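Local coordinates for lectin 2 (PDB 4TQM), which probably binds glycans carrying N-acetylglucosamine through sites in the loops of its seven-bladed beta-propeller, at residues G247-W252 and G273-W278; L267-F272 and Q318-V323; R295-G300 and V308-G313. The protein carries 1 engineered substitution. All blocks are in the same frame, centred on the assembly; numbering follows the deposited sequence.

Contact 1. Residues G247-W252 and G273-W278; sequences GKAGCW and GTDKGW. With NAG (2-acetamido-2-deoxy-beta-D-glucopyranose), chain F; NAG (2-acetamido-2-deoxy-beta-D-glucopyranose), chain E; GAL (beta-D-galactopyranose), chain B.
The turn at 247-250 offers two successive carbonyl oxygens to the backbone N-H groups at the start of 273-278. Asp-275 N binds Lys-248 O at 3.0 Å, with the donor tilted 24° from the carbonyl plane. Thr-274 N makes a weak bond to Gly-247 O. Gly-273 has no side chain, and this allows the close approach: its CA comes within 3.2 Å of Gly-247 O.

The side chains add a shell of looser contacts. Thr-274 OG1 lies against the root of Lys-248, nearest its CA and CG. Asp-275 turns its carboxylate beside the same turn. Its CG is anti to the carbonyl carbon (chi1 -71°), which brings OD2 to 3.3 Å from Ala-249 CA. No bond is made there.

The 247-250 turn lies within one blade of a seven-bladed beta-propeller, joining strands 242-246 and 251-254. Segment 273-278 is part of the loop that leads to the next blade. The two lie between bound sugars. On one side, Lys-248 N donates an almost straight bond to O7 of the chain E N-acetylglucosamine (2.9 Å, 169°). The ring of Trp-252 lies under this sugar, with C4 over one face. The extended Lys-248 chain continues to the galactose and makes a weak bond from NZ to its O2.

The chain F N-acetylglucosamine is held by the other segment. Trp-278 NE1 donates to its O3 at 2.7 Å, and its N2 donates to Lys-276 O at 2.9 Å. The acetyl methyl C8 sits 3.4 Å above one face of the Trp-278 indole, displaced from the centre of the ring system. Asp-271 and Asn-303 add further bonds to this sugar.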
loop_
_atom_site.group_PDB
_atom_site.type_symbol
_atom_site.label_atom_id
_atom_site.label_comp_id
_atom_site.label_asym_id
_atom_site.label_seq_id
_atom_site.Cartn_x
_atom_site.Cartn_y
_atom_site.Cartn_z
ATOM N N GLY A 247 10.538 -15.397 -2.218
ATOM C CA GLY A 247 11.405 -15.828 -3.299
ATOM C C GLY A 247 10.971 -17.134 -3.933
ATOM O O GLY A 247 9.776 -17.409 -4.058
ATOM N N LYS A 248 11.948 -17.937 -4.346
ATOM C CA LYS A 248 11.667 -19.219 -4.977
ATOM C C LYS A 248 11.360 -20.314 -3.956
ATOM O O LYS A 248 10.289 -20.919 -3.993
ATOM C CB LYS A 248 12.831 -19.641 -5.880
ATOM C CG LYS A 248 12.958 -18.792 -7.135
ATOM C CD LYS A 248 14.269 -19.040 -7.857
ATOM C CE LYS A 248 14.378 -18.163 -9.093
ATOM N NZ LYS A 248 15.697 -18.303 -9.768
ATOM N N ALA A 249 12.293 -20.555 -3.039
ATOM C CA ALA A 249 12.149 -21.636 -2.064
ATOM C C ALA A 249 11.354 -21.224 -0.829
ATOM O O ALA A 249 11.106 -22.043 0.059
ATOM C CB ALA A 249 13.518 -22.179 -1.656
ATOM N N GLY A 250 10.961 -19.958 -0.766
ATOM C CA GLY A 250 10.189 -19.480 0.364
ATOM C C GLY A 250 10.446 -18.026 0.698
ATOM O O GLY A 250 10.950 -17.268 -0.132
ATOM N N CYS A 251 10.095 -17.639 1.921
ATOM C CA CYS A 251 10.231 -16.254 2.352
ATOM C C CYS A 251 11.595 -15.992 2.975
ATOM O O CYS A 251 12.029 -16.718 3.869
ATOM C CB CYS A 251 9.129 -15.893 3.351
ATOM S SG CYS A 251 7.458 -16.055 2.692
ATOM N N TRP A 252 12.262 -14.950 2.493
ATOM C CA TRP A 252 13.559 -14.548 3.017
ATOM C C TRP A 252 13.428 -13.231 3.769
ATOM O O TRP A 252 12.742 -12.312 3.318
ATOM C CB TRP A 252 14.576 -14.388 1.888
ATOM C CG TRP A 252 14.875 -15.643 1.130
ATOM C CD1 TRP A 252 14.157 -16.166 0.096
ATOM C CD2 TRP A 252 15.993 -16.519 1.324
ATOM N NE1 TRP A 252 14.750 -17.318 -0.360
ATOM C CE2 TRP A 252 15.880 -17.558 0.380
ATOM C CE3 TRP A 252 17.075 -16.530 2.210
ATOM C CZ2 TRP A 252 16.806 -18.596 0.293
ATOM C CZ3 TRP A 252 17.996 -17.563 2.123
ATOM C CH2 TRP A 252 17.854 -18.581 1.173
ATOM N N GLY A 273 6.349 -19.316 -2.006
ATOM C CA GLY A 273 7.230 -19.035 -3.128
ATOM C C GLY A 273 6.837 -19.741 -4.415
ATOM O O GLY A 273 5.900 -20.536 -4.436
ATOM N N THR A 274 7.562 -19.456 -5.494
ATOM C CA THR A 274 7.241 -20.029 -6.798
ATOM C C THR A 274 7.503 -21.537 -6.873
ATOM O O THR A 274 6.927 -22.226 -7.718
ATOM C CB THR A 274 7.976 -19.298 -7.944
ATOM O OG1 THR A 274 9.390 -19.331 -7.713
ATOM C CG2 THR A 274 7.518 -17.849 -8.030
ATOM N N ASP A 275 8.362 -22.047 -5.991
ATOM C CA ASP A 275 8.632 -23.483 -5.945
ATOM C C ASP A 275 7.405 -24.267 -5.491
ATOM O O ASP A 275 7.236 -25.434 -5.851
ATOM C CB ASP A 275 9.814 -23.803 -5.026
ATOM C CG ASP A 275 11.148 -23.369 -5.610
ATOM O OD1 ASP A 275 11.179 -22.970 -6.792
ATOM O OD2 ASP A 275 12.167 -23.433 -4.888
ATOM N N LYS A 276 6.552 -23.628 -4.695
ATOM C CA LYS A 276 5.339 -24.282 -4.214
ATOM C C LYS A 276 4.077 -23.727 -4.875
ATOM O O LYS A 276 3.003 -23.708 -4.271
ATOM C CB LYS A 276 5.244 -24.224 -2.685
ATOM C CG LYS A 276 6.316 -25.057 -1.991
ATOM C CD LYS A 276 6.022 -25.285 -0.515
ATOM C CE LYS A 276 6.975 -26.327 0.060
ATOM N NZ LYS A 276 6.770 -26.567 1.517
ATOM N N GLY A 277 4.221 -23.278 -6.121
ATOM C CA GLY A 277 3.078 -22.936 -6.951
ATOM C C GLY A 277 2.571 -21.510 -6.858
ATOM O O GLY A 277 1.617 -21.145 -7.547
ATOM N N TRP A 278 3.199 -20.697 -6.016
ATOM C CA TRP A 278 2.773 -19.309 -5.860
ATOM C C TRP A 278 3.144 -18.455 -7.073
ATOM O O TRP A 278 4.314 -18.336 -7.432
ATOM C CB TRP A 278 3.311 -18.721 -4.552
ATOM C CG TRP A 278 2.691 -19.381 -3.353
ATOM C CD1 TRP A 278 3.026 -20.588 -2.821
ATOM C CD2 TRP A 278 1.605 -18.881 -2.559
ATOM N NE1 TRP A 278 2.228 -20.869 -1.739
ATOM C CE2 TRP A 278 1.346 -19.837 -1.559
ATOM C CE3 TRP A 278 0.834 -17.716 -2.593
ATOM C CZ2 TRP A 278 0.347 -19.663 -0.602
ATOM C CZ3 TRP A 278 -0.160 -17.547 -1.645
ATOM C CH2 TRP A 278 -0.393 -18.512 -0.661
HETATM C C1 NAG F . -0.342 -25.820 -2.415
HETATM C C2 NAG F . 0.099 -24.434 -1.953
HETATM C C3 NAG F . 1.341 -24.533 -1.077
HETATM C C4 NAG F . 1.078 -25.502 0.069
HETATM C C5 NAG F . 0.550 -26.836 -0.452
HETATM C C6 NAG F . 0.171 -27.730 0.724
HETATM C C7 NAG F . -0.553 -22.589 -3.369
HETATM C C8 NAG F . -0.115 -21.549 -4.356
HETATM N N2 NAG F . 0.321 -23.552 -3.084
HETATM O O3 NAG F . 1.657 -23.259 -0.561
HETATM O O4 NAG F . 2.259 -25.719 0.812
HETATM O O5 NAG F . -0.575 -26.649 -1.292
HETATM O O6 NAG F . -0.265 -28.983 0.252
HETATM O O7 NAG F . -1.673 -22.533 -2.861
HETATM C C1 NAG E . 18.053 -17.661 -3.948
HETATM C C2 NAG E . 17.315 -16.421 -3.454
HETATM C C3 NAG E . 18.314 -15.406 -2.905
HETATM C C4 NAG E . 19.233 -16.056 -1.873
HETATM C C5 NAG E . 19.843 -17.350 -2.400
HETATM C C6 NAG E . 20.598 -18.079 -1.290
HETATM C C7 NAG E . 15.207 -15.991 -4.599
HETATM C C8 NAG E . 14.485 -15.146 -5.607
HETATM N N2 NAG E . 16.532 -15.846 -4.534
HETATM O O3 NAG E . 17.623 -14.334 -2.305
HETATM O O4 NAG E . 20.271 -15.164 -1.525
HETATM O O5 NAG E . 18.840 -18.206 -2.902
HETATM O O6 NAG E . 21.106 -19.301 -1.777
HETATM O O7 NAG E . 14.575 -16.772 -3.889
HETATM C C1 GAL B . 17.786 -21.658 -6.505
HETATM C C2 GAL B . 17.200 -20.311 -6.095
HETATM C C3 GAL B . 17.778 -19.860 -4.756
HETATM C C4 GAL B . 17.665 -20.987 -3.733
HETATM C C5 GAL B . 18.287 -22.260 -4.300
HETATM C C6 GAL B . 18.224 -23.416 -3.309
HETATM O O2 GAL B . 17.507 -19.356 -7.086
HETATM O O3 GAL B . 17.102 -18.703 -4.301
HETATM O O4 GAL B . 16.306 -21.217 -3.430
HETATM O O5 GAL B . 17.602 -22.612 -5.481
HETATM O O6 GAL B . 18.744 -24.582 -3.911
#

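Contact 2. Residues L267-F272 and Q318-V323; sequences LVINDF and QSAKLV. With NAG (2-acetamido-2-deoxy-beta-D-glucopyranose), chain F.
Gln-318 meets Ile-269 through its backbone: the carbonyl O lies 4.4 Å from Ile-269 CG1. Its side chain sets off away from 267-272 and touches Asn-312. At Ser-319 the two backbones come near each other, with 6.1 Å between its CA and the CA of Ile-269.

Ala-320 carries most of the contact. Its methyl points toward the other segment and touches three side chains. The closest is Phe-272, whose CE2 is 3.5 Å from Ala-320 CB; CZ is slightly farther. The methyl meets this ring obliquely. Asp-271 CB lies 4.0 Å from the same methyl, and Ile-269 CG2 is at the limit of contact. Phe-272 has its CG anti to the carbonyl carbon (chi1 -64°), which brings CE2 and CZ of the ring to the methyl of Ala-320. The ring also packs on Trp-278, Cys-251 and Val-298.

This is the seam between two consecutive propeller blades. Segment 267-272 leaves the outermost strand of one four-stranded sheet, and 318-323 enters the outermost strand of the next. Strand 266-269 carries a classic beta bulge, with Val-268 and Ile-269 both opposite Cys-251. An inverse gamma turn centred on Asn-270 follows.

From Lys-321 to Val-323 the chain runs on as a strand and pairs with strand 306-309. On the 267-272 side, the carboxylate of Asp-271 grips the chain F N-acetylglucosamine with both oxygens. The sugar donates from O3 to OD1 (2.6 Å) and from O4 to OD2 (2.8 Å). Phe-272 N also donates to OD1 at 2.7 Å, on the anti side and 16° out of the carboxylate plane. This bond helps to fix the rotation of the acid that receives the sugar.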
loop_
_atom_site.group_PDB
_atom_site.type_symbol
_atom_site.label_atom_id
_atom_site.label_comp_id
_atom_site.label_asym_id
_atom_site.label_seq_id
_atom_site.Cartn_x
_atom_site.Cartn_y
_atom_site.Cartn_z
ATOM N N LEU A 267 16.289 -17.637 5.239
ATOM C CA LEU A 267 15.056 -18.314 4.845
ATOM C C LEU A 267 14.261 -18.701 6.091
ATOM O O LEU A 267 14.682 -19.566 6.860
ATOM C CB LEU A 267 15.371 -19.558 4.011
ATOM C CG LEU A 267 14.188 -20.358 3.462
ATOM C CD1 LEU A 267 13.347 -19.501 2.533
ATOM C CD2 LEU A 267 14.671 -21.599 2.736
ATOM N N VAL A 268 13.110 -18.059 6.283
ATOM C CA VAL A 268 12.345 -18.222 7.516
ATOM C C VAL A 268 11.070 -19.049 7.344
ATOM O O VAL A 268 10.553 -19.615 8.312
ATOM C CB VAL A 268 11.971 -16.856 8.115
ATOM C CG1 VAL A 268 13.225 -16.104 8.530
ATOM C CG2 VAL A 268 11.163 -16.045 7.113
ATOM N N ILE A 269 10.560 -19.102 6.118
ATOM C CA ILE A 269 9.361 -19.873 5.808
ATOM C C ILE A 269 9.580 -20.650 4.523
ATOM O O ILE A 269 9.932 -20.066 3.497
ATOM C CB ILE A 269 8.139 -18.961 5.604
ATOM C CG1 ILE A 269 7.869 -18.137 6.861
ATOM C CG2 ILE A 269 6.914 -19.785 5.228
ATOM C CD1 ILE A 269 6.978 -16.945 6.629
ATOM N N ASN A 270 9.372 -21.963 4.572
ATOM C CA ASN A 270 9.546 -22.793 3.386
ATOM C C ASN A 270 8.265 -22.881 2.564
ATOM O O ASN A 270 7.817 -23.970 2.208
ATOM C CB ASN A 270 10.036 -24.189 3.773
ATOM C CG ASN A 270 11.350 -24.152 4.527
ATOM O OD1 ASN A 270 12.419 -24.032 3.929
ATOM N ND2 ASN A 270 11.276 -24.249 5.850
ATOM N N ASP A 271 7.685 -21.723 2.264
ATOM C CA ASP A 271 6.434 -21.663 1.520
ATOM C C ASP A 271 6.212 -20.254 0.976
ATOM O O ASP A 271 7.059 -19.374 1.156
ATOM C CB ASP A 271 5.267 -22.071 2.420
ATOM C CG ASP A 271 4.184 -22.826 1.669
ATOM O OD1 ASP A 271 3.932 -22.500 0.489
ATOM O OD2 ASP A 271 3.584 -23.749 2.266
ATOM N N PHE A 272 5.072 -20.062 0.311
ATOM C CA PHE A 272 4.685 -18.784 -0.302
ATOM C C PHE A 272 5.535 -18.386 -1.510
ATOM O O PHE A 272 5.445 -17.254 -1.986
ATOM C CB PHE A 272 4.671 -17.638 0.721
ATOM C CG PHE A 272 3.655 -17.805 1.813
ATOM C CD1 PHE A 272 2.301 -17.674 1.547
ATOM C CD2 PHE A 272 4.056 -18.064 3.115
ATOM C CE1 PHE A 272 1.362 -17.816 2.557
ATOM C CE2 PHE A 272 3.124 -18.202 4.129
ATOM C CZ PHE A 272 1.775 -18.080 3.848
ATOM N N GLN A 318 6.645 -19.548 12.219
ATOM C CA GLN A 318 6.175 -20.925 12.205
ATOM C C GLN A 318 5.761 -21.283 10.786
ATOM O O GLN A 318 5.598 -20.400 9.943
ATOM C CB GLN A 318 5.023 -21.123 13.192
ATOM C CG GLN A 318 5.494 -21.321 14.626
ATOM C CD GLN A 318 6.538 -22.421 14.738
ATOM O OE1 GLN A 318 7.740 -22.151 14.809
ATOM N NE2 GLN A 318 6.083 -23.670 14.741
ATOM N N SER A 319 5.612 -22.576 10.513
ATOM C CA SER A 319 5.311 -23.027 9.159
ATOM C C SER A 319 3.930 -22.561 8.708
ATOM O O SER A 319 3.025 -22.385 9.525
ATOM C CB SER A 319 5.419 -24.551 9.058
ATOM O OG SER A 319 4.541 -25.189 9.970
ATOM N N ALA A 320 3.783 -22.356 7.403
ATOM C CA ALA A 320 2.525 -21.908 6.824
ATOM C C ALA A 320 1.472 -23.012 6.851
ATOM O O ALA A 320 1.787 -24.188 6.663
ATOM C CB ALA A 320 2.748 -21.426 5.403
ATOM N N LYS A 321 0.222 -22.624 7.079
ATOM C CA LYS A 321 -0.877 -23.579 7.148
ATOM C C LYS A 321 -2.151 -22.960 6.588
ATOM O O LYS A 321 -2.343 -21.745 6.659
ATOM C CB LYS A 321 -1.108 -24.019 8.595
ATOM C CG LYS A 321 -1.632 -22.911 9.488
ATOM C CD LYS A 321 -1.565 -23.277 10.960
ATOM C CE LYS A 321 -2.036 -22.110 11.812
ATOM N NZ LYS A 321 -1.440 -20.826 11.339
ATOM N N LEU A 322 -3.015 -23.798 6.026
ATOM C CA LEU A 322 -4.296 -23.338 5.511
ATOM C C LEU A 322 -5.184 -22.914 6.672
ATOM O O LEU A 322 -5.441 -23.704 7.580
ATOM C CB LEU A 322 -4.973 -24.449 4.705
ATOM C CG LEU A 322 -6.362 -24.179 4.124
ATOM C CD1 LEU A 322 -6.320 -23.065 3.091
ATOM C CD2 LEU A 322 -6.938 -25.449 3.518
ATOM N N VAL A 323 -5.640 -21.664 6.654
ATOM C CA VAL A 323 -6.507 -21.176 7.718
ATOM C C VAL A 323 -7.914 -20.869 7.222
ATOM O O VAL A 323 -8.846 -20.777 8.025
ATOM C CB VAL A 323 -5.938 -19.925 8.429
ATOM C CG1 VAL A 323 -4.508 -20.178 8.894
ATOM C CG2 VAL A 323 -6.013 -18.708 7.517
HETATM C C1 NAG F . -0.342 -25.820 -2.415
HETATM C C2 NAG F . 0.099 -24.434 -1.953
HETATM C C3 NAG F . 1.341 -24.533 -1.077
HETATM C C4 NAG F . 1.078 -25.502 0.069
HETATM C C5 NAG F . 0.550 -26.836 -0.452
HETATM C C6 NAG F . 0.171 -27.730 0.724
HETATM C C7 NAG F . -0.553 -22.589 -3.369
HETATM C C8 NAG F . -0.115 -21.549 -4.356
HETATM N N2 NAG F . 0.321 -23.552 -3.084
HETATM O O3 NAG F . 1.657 -23.259 -0.561
HETATM O O4 NAG F . 2.259 -25.719 0.812
HETATM O O5 NAG F . -0.575 -26.649 -1.292
HETATM O O6 NAG F . -0.265 -28.983 0.252
HETATM O O7 NAG F . -1.673 -22.533 -2.861
#

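Contact 3. Residues R295-G300 and V308-G313; sequences RGDVVG and VALNNG
Gly-313 O lies at the edge of the Arg-295 guanidinium. NE donates to that oxygen at 3.1 Å, with the oxygen 19° out of the guanidinium plane. A bend at chi2 (83°) lays the aliphatic part of the arginine against Gly-313, while NH1 bonds to Asn-293 O. The Asn-311 amide is held at both its polar atoms. ND2 donates to Gly-296 O at 3.2 Å, with the acceptor in the amide plane, and also to Leu-235 O. On the other end of the amide, OD1 accepts from Gly-313 N at 2.6 Å and closes an Asx turn.

The plane of the Asp-297 carboxylate is turned 80° from that of this amide. Its OD1 takes Asn-311 N at 2.7 Å on the anti lone pair, in a nearly straight bond. A water donates to the same oxygen and to Asn-311 O. OD2 accepts from Leu-290 N, and Leu-310 CD1 packs beside the carboxylate.

Farther along, Val-298 and Ala-309 form an antiparallel hydrogen-bonded pair, with Val-298 N to Ala-309 O and Ala-309 N to Val-298 O both at 2.9 Å. Their side chains face Ile-269 of the preceding blade. Val-299 and Val-308 make the next, non-hydrogen-bonded pair. Their CG2 methyls lie side by side, 4.1 Å apart, on the opposite face. The whole is the central hairpin of a propeller blade, within an FG-GAP-like repeat.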
loop_
_atom_site.group_PDB
_atom_site.type_symbol
_atom_site.label_atom_id
_atom_site.label_comp_id
_atom_site.label_asym_id
_atom_site.label_seq_id
_atom_site.Cartn_x
_atom_site.Cartn_y
_atom_site.Cartn_z
ATOM N N ARG A 295 3.766 -7.267 15.452
ATOM C CA ARG A 295 4.619 -8.017 14.532
ATOM C C ARG A 295 3.836 -8.473 13.305
ATOM O O ARG A 295 2.711 -8.967 13.421
ATOM C CB ARG A 295 5.229 -9.242 15.217
ATOM C CG ARG A 295 6.410 -8.952 16.130
ATOM C CD ARG A 295 5.958 -8.504 17.511
ATOM N NE ARG A 295 7.065 -8.500 18.463
ATOM C CZ ARG A 295 6.980 -8.038 19.706
ATOM N NH1 ARG A 295 5.837 -7.534 20.152
ATOM N NH2 ARG A 295 8.040 -8.073 20.502
ATOM N N GLY A 296 4.443 -8.318 12.133
ATOM C CA GLY A 296 3.812 -8.711 10.886
ATOM C C GLY A 296 3.885 -10.201 10.617
ATOM O O GLY A 296 4.955 -10.813 10.709
ATOM N N ASP A 297 2.738 -10.786 10.288
ATOM C CA ASP A 297 2.659 -12.193 9.928
ATOM C C ASP A 297 2.504 -12.307 8.415
ATOM O O ASP A 297 2.103 -11.346 7.759
ATOM C CB ASP A 297 1.477 -12.853 10.639
ATOM C CG ASP A 297 1.480 -12.597 12.138
ATOM O OD1 ASP A 297 2.320 -13.196 12.841
ATOM O OD2 ASP A 297 0.644 -11.798 12.614
ATOM N N VAL A 298 2.822 -13.470 7.854
ATOM C CA VAL A 298 2.718 -13.637 6.404
ATOM C C VAL A 298 1.375 -14.238 6.015
ATOM O O VAL A 298 0.991 -15.298 6.508
ATOM C CB VAL A 298 3.867 -14.499 5.837
ATOM C CG1 VAL A 298 3.686 -14.706 4.347
ATOM C CG2 VAL A 298 5.209 -13.842 6.126
ATOM N N VAL A 299 0.658 -13.551 5.131
ATOM C CA VAL A 299 -0.659 -13.995 4.700
ATOM C C VAL A 299 -0.680 -14.182 3.193
ATOM O O VAL A 299 -0.245 -13.310 2.451
ATOM C CB VAL A 299 -1.750 -12.980 5.086
ATOM C CG1 VAL A 299 -3.106 -13.440 4.574
ATOM C CG2 VAL A 299 -1.775 -12.784 6.588
ATOM N N GLY A 300 -1.190 -15.318 2.736
ATOM C CA GLY A 300 -1.204 -15.588 1.314
ATOM C C GLY A 300 -2.513 -16.162 0.831
ATOM O O GLY A 300 -3.090 -17.049 1.461
ATOM N N VAL A 308 -1.492 -18.976 6.239
ATOM C CA VAL A 308 -0.862 -18.023 7.140
ATOM C C VAL A 308 0.373 -18.613 7.814
ATOM O O VAL A 308 0.363 -19.765 8.248
ATOM C CB VAL A 308 -1.859 -17.544 8.217
ATOM C CG1 VAL A 308 -1.133 -16.905 9.377
ATOM C CG2 VAL A 308 -2.876 -16.579 7.612
ATOM N N ALA A 309 1.440 -17.821 7.880
ATOM C CA ALA A 309 2.582 -18.153 8.716
ATOM C C ALA A 309 2.744 -17.089 9.802
ATOM O O ALA A 309 2.965 -15.907 9.502
ATOM C CB ALA A 309 3.847 -18.276 7.877
ATOM N N LEU A 310 2.624 -17.519 11.058
ATOM C CA LEU A 310 2.689 -16.618 12.207
ATOM C C LEU A 310 4.114 -16.264 12.615
ATOM O O LEU A 310 4.997 -17.124 12.654
ATOM C CB LEU A 310 1.965 -17.215 13.420
ATOM C CG LEU A 310 0.442 -17.094 13.530
ATOM C CD1 LEU A 310 -0.069 -15.880 12.770
ATOM C CD2 LEU A 310 -0.235 -18.357 13.041
ATOM N N ASN A 311 4.317 -14.989 12.927
ATOM C CA ASN A 311 5.582 -14.507 13.460
ATOM C C ASN A 311 5.730 -14.962 14.908
ATOM O O ASN A 311 4.795 -14.834 15.699
ATOM C CB ASN A 311 5.619 -12.980 13.383
ATOM C CG ASN A 311 7.010 -12.407 13.591
ATOM O OD1 ASN A 311 7.766 -12.858 14.454
ATOM N ND2 ASN A 311 7.352 -11.399 12.796
ATOM N N ASN A 312 6.898 -15.493 15.255
ATOM C CA ASN A 312 7.169 -15.889 16.632
ATOM C C ASN A 312 7.372 -14.676 17.535
ATOM O O ASN A 312 7.380 -14.799 18.763
ATOM C CB ASN A 312 8.392 -16.807 16.705
ATOM C CG ASN A 312 8.142 -18.164 16.076
ATOM O OD1 ASN A 312 7.067 -18.744 16.227
ATOM N ND2 ASN A 312 9.138 -18.676 15.362
ATOM N N GLY A 313 7.545 -13.511 16.921
ATOM C CA GLY A 313 7.721 -12.276 17.661
ATOM C C GLY A 313 9.089 -11.652 17.466
ATOM O O GLY A 313 9.319 -10.512 17.873
HETATM O O HOH W 1 2.711 -12.925 15.433
#

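Contact 3 is the most buried of the three and lies inside one blade, where paired backbones and polar side chains join neighbouring strands. Contact 2 is also largely buried, but it links two blades and relies on apolar touches. Contact 1 lies nearer the surface, among the bound sugars, and joins a turn within one blade to the loop leading to the next, by one good and one weak backbone bond. Contacts 1 and 2 share a sheet: strands 251-254 and 266-269 are neighbours, and Cys-251 N probably bonds to Ile-269 O. Both also touch the chain F sugar. Contacts 2 and 3 meet in the next sheet, where strands 306-309 and 321-324 pair.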